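Local coordinates for myosin-I heavy chain (Dictyostelium discoideum, PDB 5EJY), which works as an actin-based, ATP-driven motor in the early steps of phagocytosis and in adhesion, and is represented here by a MyTH4-FERM unit of its tail, at residues Trp126-Ile129 and His130-Cys133; Val189-Leu192 and Glu193-Glu197; Asn437-Pro441 and Ala442-Met446; Leu322-Ser325 and Asn326-Lys329. One frame throughout, in Å; residues are numbered along the deposited sequence.

Contact 1 of 4, residues Trp126-Ile129 and His130-Cys133; sequences WELI and HFTC
Phe131 sets its CG anti to its own carbonyl carbon and beside its backbone N (chi1 -62°), which lays the ring back over the preceding turn toward Glu127 and Leu128. Thr132 makes the same choice for its hydroxyl (chi1 -56°), bringing OG1 down onto the Leu128 carbonyl. The ring consequently has Glu127 O over one face, offset toward the rim and 3.1 Å from Phe131 CG, while Phe131 CZ reaches Glu127 CB at 4.1 Å. Leu128 crosses the ring at a slant, its CD2 3.9 Å from Phe131 CD2, and Leu192 and Ile195 of helix 189-196 also pack on the ring. Leu128 O is gripped by two donors, Thr132 OG1 at 2.8 Å and Thr132 N at 2.9 Å, which arrive from opposite faces of its carbonyl plane; the buried hydroxyl thus finds an acceptor within its own helix. The Glu127 carboxylate leads off on an extended chain to a hydrogen bond with Tyr69 and a salt bridge with Lys196. Across the next turn, Ile129 CG2 stands 4.2 Å from Cys133 SG. With an alanine at Phe131, the Leu128 methyl would probably lose its partner and a gap would open against Leu192 and Ile195. Its side chains touch helices 102-112, 143-155, 161-180 and 189-196, and this i to i+4 bonded segment belongs to helix 119-133, a buried helix of the MyTH4 bundle.

Contact 2 of 4, residues Val189-Leu192 and Glu193-Glu197; sequences VTEL and ESIKE
The carboxylate of Glu193 has the Val189 methyl CG1 almost squarely over one face, 3.8 Å from Glu193 CD; the Glu193 chain, running back along the helix beside its backbone N (chi1 -70°), brings the flat group under that methyl. The Glu191 carboxylate is approached differently: Ile195 CD1 comes in obliquely on the side between CG and OE2, 3.8 Å from Glu191 CG. Glu191 OE2 is held by a salt bridge to Arg183 and a hydrogen bond to Ser219, so the isoleucine meets the aliphatic shaft and flank of a group already tied down. Between these i to i+4 pairs the backbone bonds are uneven. Ile195 N bonds to Glu191 O at 2.9 Å, whereas Ser194 N to Thr190 O is weak at 3.4 Å. A water bridges this stretched turn, donating to Thr190 O at 2.8 Å and lying 2.7 Å from Ser194 OG. The helix is the last before strand 201-207 of the FERM part: Glu191 and Ser194 touch Ile201, and Val189 N, at the helix start, is hydrogen-bonded to Glu272. Both side-chain pairs thus meet through an aliphatic methyl, which adds little direction; the directional bonds include those of the backbone, the water and Glu191 OE2.

Contact 3 of 4, residues Asn437-Pro441 and Ala442-Met446; sequences NIYDP and ATSKM
Tyr439 and Met446 form an antiparallel non-hydrogen-bonded pair, and their side chains meet on the same face of the hairpin. The tyrosine swings CG anti to its backbone N (chi1 175°), sending the ring along the opposing strand toward the loop, while Met446 folds at chi2 (-70°) and carries its sulfur to the ring edge. The contact is Met-aromatic: Met446 SD lies 76° off the ring normal and 3.7 Å from Tyr439 CD1. The sulfur also touches Asn437 CB at 3.7 Å, so it is held between two residues of one strand. At the other end of the ring, Tyr439 OH packs against Ser444 CA, 3.1 Å away. These side chains lie beside the four-residue loop that joins strands 435-440 and 445-450 in the sheet of the third FERM lobe. Ser444, in the left-handed helical region, makes with Lys445 a G1 beta bulge opposite Asp440, whose N bonds to Lys445 O at 2.8 Å. Were Tyr439 cut back to an alanine, a gap would probably open beside Ser444 and the Met446 sulfur would be left without its aromatic partner, free to turn. On the reverse face, Asp440 OD1 closes an Asx turn by accepting Ala442 N at 2.9 Å, met from above the carboxylate plane. Thr443 turns OG1 across this aspartate at about a right angle, 3.5 Å from Asp440 CB.

Contact 4 of 4, residues Leu322-Ser325 and Asn326-Lys329; sequences LFNS and NYCK
Asn324 starts its contacts at CB, which lies 3.9 Å from Tyr327 CD2 and approaches the tyrosine ring obliquely. CG, swung anti to the backbone N (chi1 -177°), continues past the same CD2, the amide plane standing 59° from the ring plane. At the fork, OD1 turns back to the chain and accepts Asn326 N at 2.9 Å, the donor tilted from the carbonyl plane; Asn326 CB is close behind. ND2, the other branch, passes along the Tyr327 ring near CE2 and donates to a water 3.1 Å away, which also accepts from Asn326 ND2. Both branches of the amide are therefore engaged, and its rotation is fixed from two sides. The backbone of Asn324 repeats the theme: its O takes Tyr327 N from above the carbonyl plane and Cys328 N within it, each at 2.9 Å. With Ser325 and Asn326 at its corners, this is a type I beta turn whose first residue adds an Asx turn, in the loop between helices 304-322 and 331-346 of the FERM central domain. Tyr327 carries the turn onto Leu411 and Val413 of strand 410-415. Lys329 comes back over the turn as well: its chain, extended as far as CE, bends at chi4 (-56°) so that NZ donates to Ser325 O at 2.7 Å, from above that carbonyl plane. Leu322 O, which accepts a hydrogen bond from Gln334, lies 3.2 Å from Cys328 CB. A second water donates to Asn326 OD1 and sits 2.7 Å from Ser325 OG.

The four contacts fall into two touching pairs, each with centres 11 Å apart, on opposite sides of the chain's centre. Contact 1 is buried throughout and contact 2 only partly; they belong to different helices of the MyTH4 part, joined by packing such as Phe131 CD1 on Ile195 CG2 at 3.6 Å and by the Glu127-Lys196 salt bridge. Contacts 3 and 4 are partly buried turns in the FERM part, where Pro441 CB rests 3.6 Å from Asn326 O, bringing hairpin and central-domain loop together. Contact 1 uses no bridging water within its segments, whereas contacts 2, 3 and 4 each enlist one or two. In both turns a side-chain oxygen accepts a backbone N-H two residues on.

Contact 1 of 4, residues Trp126-Ile129 and His130-Cys133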
# COMPACT_ATOMS: atom_id res chain seq x y z
N TRP A 126 -2.74 -24.61 13.35
CA TRP A 126 -2.38 -24.40 11.95
C TRP A 126 -2.81 -23.01 11.42
O TRP A 126 -2.14 -22.44 10.56
CB TRP A 126 -2.86 -25.56 11.06
CG TRP A 126 -1.88 -26.70 11.09
CD1 TRP A 126 -1.96 -27.84 11.86
CD2 TRP A 126 -0.66 -26.79 10.36
NE1 TRP A 126 -0.86 -28.63 11.63
CE2 TRP A 126 -0.04 -28.01 10.72
CE3 TRP A 126 -0.02 -25.95 9.44
CZ2 TRP A 126 1.17 -28.42 10.17
CZ3 TRP A 126 1.19 -26.35 8.90
CH2 TRP A 126 1.77 -27.58 9.27
N GLU A 127 -3.89 -22.47 11.97
CA GLU A 127 -4.24 -21.07 11.74
C GLU A 127 -3.14 -20.13 12.25
O GLU A 127 -2.78 -19.17 11.57
CB GLU A 127 -5.57 -20.72 12.40
CG GLU A 127 -6.79 -21.36 11.72
CD GLU A 127 -8.07 -21.22 12.53
OE1 GLU A 127 -8.00 -20.69 13.66
OE2 GLU A 127 -9.14 -21.66 12.05
N LEU A 128 -2.63 -20.40 13.46
CA LEU A 128 -1.51 -19.66 14.02
C LEU A 128 -0.27 -19.77 13.16
O LEU A 128 0.44 -18.78 12.95
CB LEU A 128 -1.17 -20.16 15.42
CG LEU A 128 -2.20 -19.85 16.51
CD1 LEU A 128 -1.78 -20.49 17.85
CD2 LEU A 128 -2.37 -18.34 16.66
N ILE A 129 0.02 -20.97 12.68
CA ILE A 129 1.15 -21.18 11.79
C ILE A 129 1.01 -20.28 10.56
O ILE A 129 1.95 -19.62 10.12
CB ILE A 129 1.28 -22.68 11.40
CG1 ILE A 129 1.96 -23.46 12.53
CG2 ILE A 129 2.08 -22.86 10.13
CD1 ILE A 129 1.81 -25.03 12.40
N HIS A 130 -0.20 -20.25 10.01
CA HIS A 130 -0.48 -19.48 8.81
C HIS A 130 -0.38 -17.96 9.08
O HIS A 130 0.19 -17.22 8.27
CB HIS A 130 -1.86 -19.87 8.26
CG HIS A 130 -2.15 -19.35 6.89
ND1 HIS A 130 -3.39 -19.46 6.30
CD2 HIS A 130 -1.36 -18.70 5.99
CE1 HIS A 130 -3.36 -18.89 5.11
NE2 HIS A 130 -2.15 -18.42 4.90
N PHE A 131 -0.90 -17.50 10.22
CA PHE A 131 -0.77 -16.09 10.61
C PHE A 131 0.71 -15.73 10.67
O PHE A 131 1.12 -14.65 10.25
CB PHE A 131 -1.35 -15.80 12.00
CG PHE A 131 -2.83 -16.08 12.13
CD1 PHE A 131 -3.70 -15.85 11.08
CD2 PHE A 131 -3.34 -16.55 13.34
CE1 PHE A 131 -5.06 -16.09 11.22
CE2 PHE A 131 -4.70 -16.81 13.48
CZ PHE A 131 -5.56 -16.58 12.42
N THR A 132 1.51 -16.63 11.24
CA THR A 132 2.91 -16.35 11.49
C THR A 132 3.68 -16.31 10.18
O THR A 132 4.46 -15.39 9.95
CB THR A 132 3.54 -17.39 12.47
OG1 THR A 132 2.76 -17.41 13.67
CG2 THR A 132 4.99 -17.02 12.83
N CYS A 133 3.45 -17.30 9.33
CA CYS A 133 4.07 -17.33 8.01
C CYS A 133 3.74 -16.07 7.18
O CYS A 133 4.55 -15.66 6.34
CB CYS A 133 3.61 -18.56 7.23
SG CYS A 133 4.33 -20.11 7.86

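Contact 2 of 4, residues Val189-Leu192 and Glu193-Glu197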
# COMPACT_ATOMS: atom_id res chain seq x y z
N VAL A 189 -6.98 -6.95 11.68
CA VAL A 189 -8.03 -7.95 11.85
C VAL A 189 -8.63 -8.42 10.53
O VAL A 189 -8.94 -9.60 10.35
CB VAL A 189 -9.16 -7.44 12.77
CG1 VAL A 189 -10.33 -8.43 12.77
CG2 VAL A 189 -8.63 -7.22 14.17
N THR A 190 -8.82 -7.51 9.58
CA THR A 190 -9.40 -7.89 8.30
C THR A 190 -8.52 -8.90 7.57
O THR A 190 -9.01 -9.87 6.97
CB THR A 190 -9.64 -6.69 7.40
OG1 THR A 190 -10.43 -5.72 8.10
CG2 THR A 190 -10.39 -7.11 6.15
N GLU A 191 -7.21 -8.68 7.61
CA GLU A 191 -6.29 -9.60 6.97
C GLU A 191 -6.26 -10.96 7.68
O GLU A 191 -6.26 -12.01 7.03
CB GLU A 191 -4.88 -8.99 6.91
CG GLU A 191 -3.84 -9.89 6.25
CD GLU A 191 -2.43 -9.30 6.33
OE1 GLU A 191 -2.27 -8.11 6.72
OE2 GLU A 191 -1.47 -10.02 5.98
N LEU A 192 -6.23 -10.94 9.01
CA LEU A 192 -6.22 -12.18 9.79
C LEU A 192 -7.45 -13.03 9.52
O LEU A 192 -7.37 -14.26 9.45
CB LEU A 192 -6.09 -11.90 11.29
CG LEU A 192 -4.74 -11.34 11.75
CD1 LEU A 192 -4.84 -10.85 13.18
CD2 LEU A 192 -3.66 -12.40 11.63
N GLU A 193 -8.60 -12.38 9.37
CA GLU A 193 -9.83 -13.09 9.03
C GLU A 193 -9.70 -13.86 7.72
O GLU A 193 -10.07 -15.03 7.64
CB GLU A 193 -11.03 -12.13 9.01
CG GLU A 193 -11.39 -11.64 10.40
CD GLU A 193 -12.47 -10.57 10.42
OE1 GLU A 193 -12.49 -9.72 9.50
OE2 GLU A 193 -13.29 -10.58 11.36
N SER A 194 -9.16 -13.21 6.69
CA SER A 194 -8.88 -13.87 5.42
C SER A 194 -7.86 -15.00 5.54
O SER A 194 -8.07 -16.09 5.01
CB SER A 194 -8.38 -12.84 4.39
OG SER A 194 -9.40 -11.92 4.06
N ILE A 195 -6.75 -14.74 6.22
CA ILE A 195 -5.72 -15.75 6.39
C ILE A 195 -6.31 -16.98 7.08
O ILE A 195 -6.10 -18.11 6.64
CB ILE A 195 -4.54 -15.23 7.24
CG1 ILE A 195 -3.81 -14.10 6.49
CG2 ILE A 195 -3.57 -16.37 7.57
CD1 ILE A 195 -2.83 -13.34 7.35
N LYS A 196 -7.04 -16.74 8.17
CA LYS A 196 -7.64 -17.83 8.94
C LYS A 196 -8.43 -18.75 8.03
O LYS A 196 -8.28 -19.98 8.09
CB LYS A 196 -8.55 -17.28 10.06
CG LYS A 196 -9.33 -18.35 10.84
CD LYS A 196 -9.93 -17.79 12.13
CE LYS A 196 -11.25 -18.45 12.50
NZ LYS A 196 -11.33 -19.90 12.17
N GLU A 197 -9.25 -18.15 7.16
CA GLU A 197 -10.11 -18.92 6.27
C GLU A 197 -9.46 -19.29 4.95
O GLU A 197 -10.13 -19.76 4.03
CB GLU A 197 -11.41 -18.18 5.98
CG GLU A 197 -12.14 -17.65 7.21
CD GLU A 197 -13.51 -17.10 6.86
OE1 GLU A 197 -13.90 -16.04 7.41
OE2 GLU A 197 -14.21 -17.72 6.02
O HOH W 1 -11.15 -10.23 5.18

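Contact 3 of 4, residues Asn437-Pro441 and Ala442-Met446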
# COMPACT_ATOMS: atom_id res chain seq x y z
N ASN A 437 10.75 21.22 -12.37
CA ASN A 437 10.29 22.57 -12.62
C ASN A 437 9.67 23.26 -11.42
O ASN A 437 8.75 22.75 -10.78
CB ASN A 437 9.34 22.57 -13.82
CG ASN A 437 9.95 21.88 -15.02
OD1 ASN A 437 10.91 22.37 -15.60
ND2 ASN A 437 9.40 20.72 -15.39
N ILE A 438 10.19 24.44 -11.09
CA ILE A 438 9.63 25.24 -10.03
C ILE A 438 8.55 26.11 -10.63
O ILE A 438 8.81 26.90 -11.55
CB ILE A 438 10.72 26.13 -9.36
CG1 ILE A 438 11.82 25.25 -8.76
CG2 ILE A 438 10.08 26.99 -8.28
CD1 ILE A 438 13.10 26.00 -8.34
N TYR A 439 7.34 25.97 -10.10
CA TYR A 439 6.17 26.60 -10.66
C TYR A 439 5.47 27.41 -9.59
O TYR A 439 5.37 26.99 -8.44
CB TYR A 439 5.24 25.51 -11.19
CG TYR A 439 3.91 25.99 -11.72
CD1 TYR A 439 3.77 26.43 -13.02
CD2 TYR A 439 2.77 25.94 -10.92
CE1 TYR A 439 2.56 26.84 -13.52
CE2 TYR A 439 1.55 26.35 -11.41
CZ TYR A 439 1.44 26.80 -12.71
OH TYR A 439 0.23 27.21 -13.20
N ASP A 440 4.99 28.59 -9.97
CA ASP A 440 4.29 29.43 -9.01
C ASP A 440 2.80 29.39 -9.27
O ASP A 440 2.33 29.95 -10.26
CB ASP A 440 4.79 30.88 -9.11
CG ASP A 440 4.19 31.77 -8.04
OD1 ASP A 440 3.26 31.31 -7.34
OD2 ASP A 440 4.64 32.92 -7.90
N PRO A 441 2.05 28.73 -8.38
CA PRO A 441 0.60 28.57 -8.59
C PRO A 441 -0.16 29.89 -8.46
O PRO A 441 -1.28 30.00 -8.94
CB PRO A 441 0.20 27.57 -7.49
CG PRO A 441 1.23 27.74 -6.43
CD PRO A 441 2.51 28.08 -7.14
N ALA A 442 0.46 30.89 -7.83
CA ALA A 442 -0.18 32.19 -7.66
C ALA A 442 -0.24 32.98 -8.96
O ALA A 442 -1.15 33.77 -9.17
CB ALA A 442 0.53 33.01 -6.58
N THR A 443 0.74 32.76 -9.84
CA THR A 443 0.83 33.49 -11.10
C THR A 443 0.71 32.58 -12.32
O THR A 443 0.74 33.04 -13.46
CB THR A 443 2.18 34.20 -11.23
OG1 THR A 443 3.23 33.22 -11.19
CG2 THR A 443 2.37 35.20 -10.09
N SER A 444 0.60 31.28 -12.06
CA SER A 444 0.57 30.28 -13.12
C SER A 444 1.77 30.34 -14.05
O SER A 444 1.63 30.17 -15.26
CB SER A 444 -0.73 30.40 -13.94
OG SER A 444 -1.85 30.30 -13.09
N LYS A 445 2.96 30.56 -13.49
CA LYS A 445 4.17 30.63 -14.30
C LYS A 445 5.28 29.74 -13.77
O LYS A 445 5.49 29.64 -12.56
CB LYS A 445 4.66 32.08 -14.37
CG LYS A 445 3.66 33.03 -15.00
CD LYS A 445 4.21 34.43 -15.12
CE LYS A 445 3.22 35.35 -15.80
NZ LYS A 445 3.81 36.70 -16.02
N MET A 446 6.00 29.12 -14.70
CA MET A 446 7.23 28.41 -14.39
C MET A 446 8.33 29.41 -14.07
O MET A 446 8.46 30.44 -14.74
CB MET A 446 7.67 27.57 -15.59
CG MET A 446 6.74 26.42 -15.94
SD MET A 446 6.79 25.12 -14.69
CE MET A 446 5.55 23.98 -15.31
O HOH W 2 -3.04 29.54 -10.71

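Contact 4 of 4, residues Leu322-Ser325 and Asn326-Lys329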
# COMPACT_ATOMS: atom_id res chain seq x y z
N LEU A 322 -6.40 20.78 -10.94
CA LEU A 322 -6.53 22.19 -11.32
C LEU A 322 -7.65 22.88 -10.56
O LEU A 322 -7.80 24.11 -10.62
CB LEU A 322 -6.67 22.34 -12.84
CG LEU A 322 -5.43 21.85 -13.58
CD1 LEU A 322 -5.57 21.99 -15.09
CD2 LEU A 322 -4.19 22.62 -13.09
N PHE A 323 -8.43 22.09 -9.82
CA PHE A 323 -9.45 22.61 -8.91
C PHE A 323 -8.90 22.71 -7.49
O PHE A 323 -9.61 23.10 -6.56
CB PHE A 323 -10.72 21.73 -8.93
CG PHE A 323 -11.80 22.23 -9.88
CD1 PHE A 323 -11.48 22.92 -11.03
CD2 PHE A 323 -13.15 22.00 -9.60
CE1 PHE A 323 -12.47 23.38 -11.90
CE2 PHE A 323 -14.14 22.45 -10.46
CZ PHE A 323 -13.80 23.14 -11.61
N ASN A 324 -7.63 22.35 -7.34
CA ASN A 324 -6.95 22.38 -6.05
C ASN A 324 -6.18 23.70 -5.93
O ASN A 324 -5.31 23.97 -6.75
CB ASN A 324 -5.98 21.19 -5.98
CG ASN A 324 -5.25 21.07 -4.65
OD1 ASN A 324 -5.02 22.06 -3.96
ND2 ASN A 324 -4.90 19.85 -4.28
N SER A 325 -6.50 24.52 -4.93
CA SER A 325 -5.86 25.84 -4.82
C SER A 325 -4.33 25.78 -4.68
O SER A 325 -3.63 26.73 -5.02
CB SER A 325 -6.48 26.69 -3.70
OG SER A 325 -6.34 26.05 -2.44
N ASN A 326 -3.80 24.65 -4.21
CA ASN A 326 -2.35 24.49 -4.11
C ASN A 326 -1.69 24.44 -5.48
O ASN A 326 -0.48 24.64 -5.59
CB ASN A 326 -1.98 23.21 -3.34
CG ASN A 326 -2.22 23.34 -1.85
OD1 ASN A 326 -2.08 24.42 -1.28
ND2 ASN A 326 -2.58 22.23 -1.22
N TYR A 327 -2.47 24.13 -6.51
CA TYR A 327 -1.95 23.99 -7.86
C TYR A 327 -2.44 25.09 -8.81
O TYR A 327 -1.74 25.48 -9.74
CB TYR A 327 -2.35 22.62 -8.44
CG TYR A 327 -1.70 21.43 -7.75
CD1 TYR A 327 -0.34 21.41 -7.49
CD2 TYR A 327 -2.46 20.32 -7.37
CE1 TYR A 327 0.26 20.30 -6.88
CE2 TYR A 327 -1.88 19.22 -6.75
CZ TYR A 327 -0.52 19.22 -6.51
OH TYR A 327 0.06 18.14 -5.89
N CYS A 328 -3.66 25.57 -8.58
CA CYS A 328 -4.27 26.55 -9.48
C CYS A 328 -5.19 27.50 -8.72
O CYS A 328 -6.04 27.06 -7.94
CB CYS A 328 -5.06 25.83 -10.58
SG CYS A 328 -5.92 26.92 -11.75
N LYS A 329 -5.02 28.80 -8.94
CA LYS A 329 -5.85 29.80 -8.27
C LYS A 329 -6.62 30.65 -9.28
O LYS A 329 -7.33 31.59 -8.92
CB LYS A 329 -4.98 30.69 -7.37
CG LYS A 329 -4.10 29.94 -6.37
CD LYS A 329 -3.29 30.88 -5.48
CE LYS A 329 -2.29 30.13 -4.61
NZ LYS A 329 -2.93 29.07 -3.77
O HOH W 3 -2.77 19.51 -2.04
O HOH W 4 -3.95 26.72 -1.51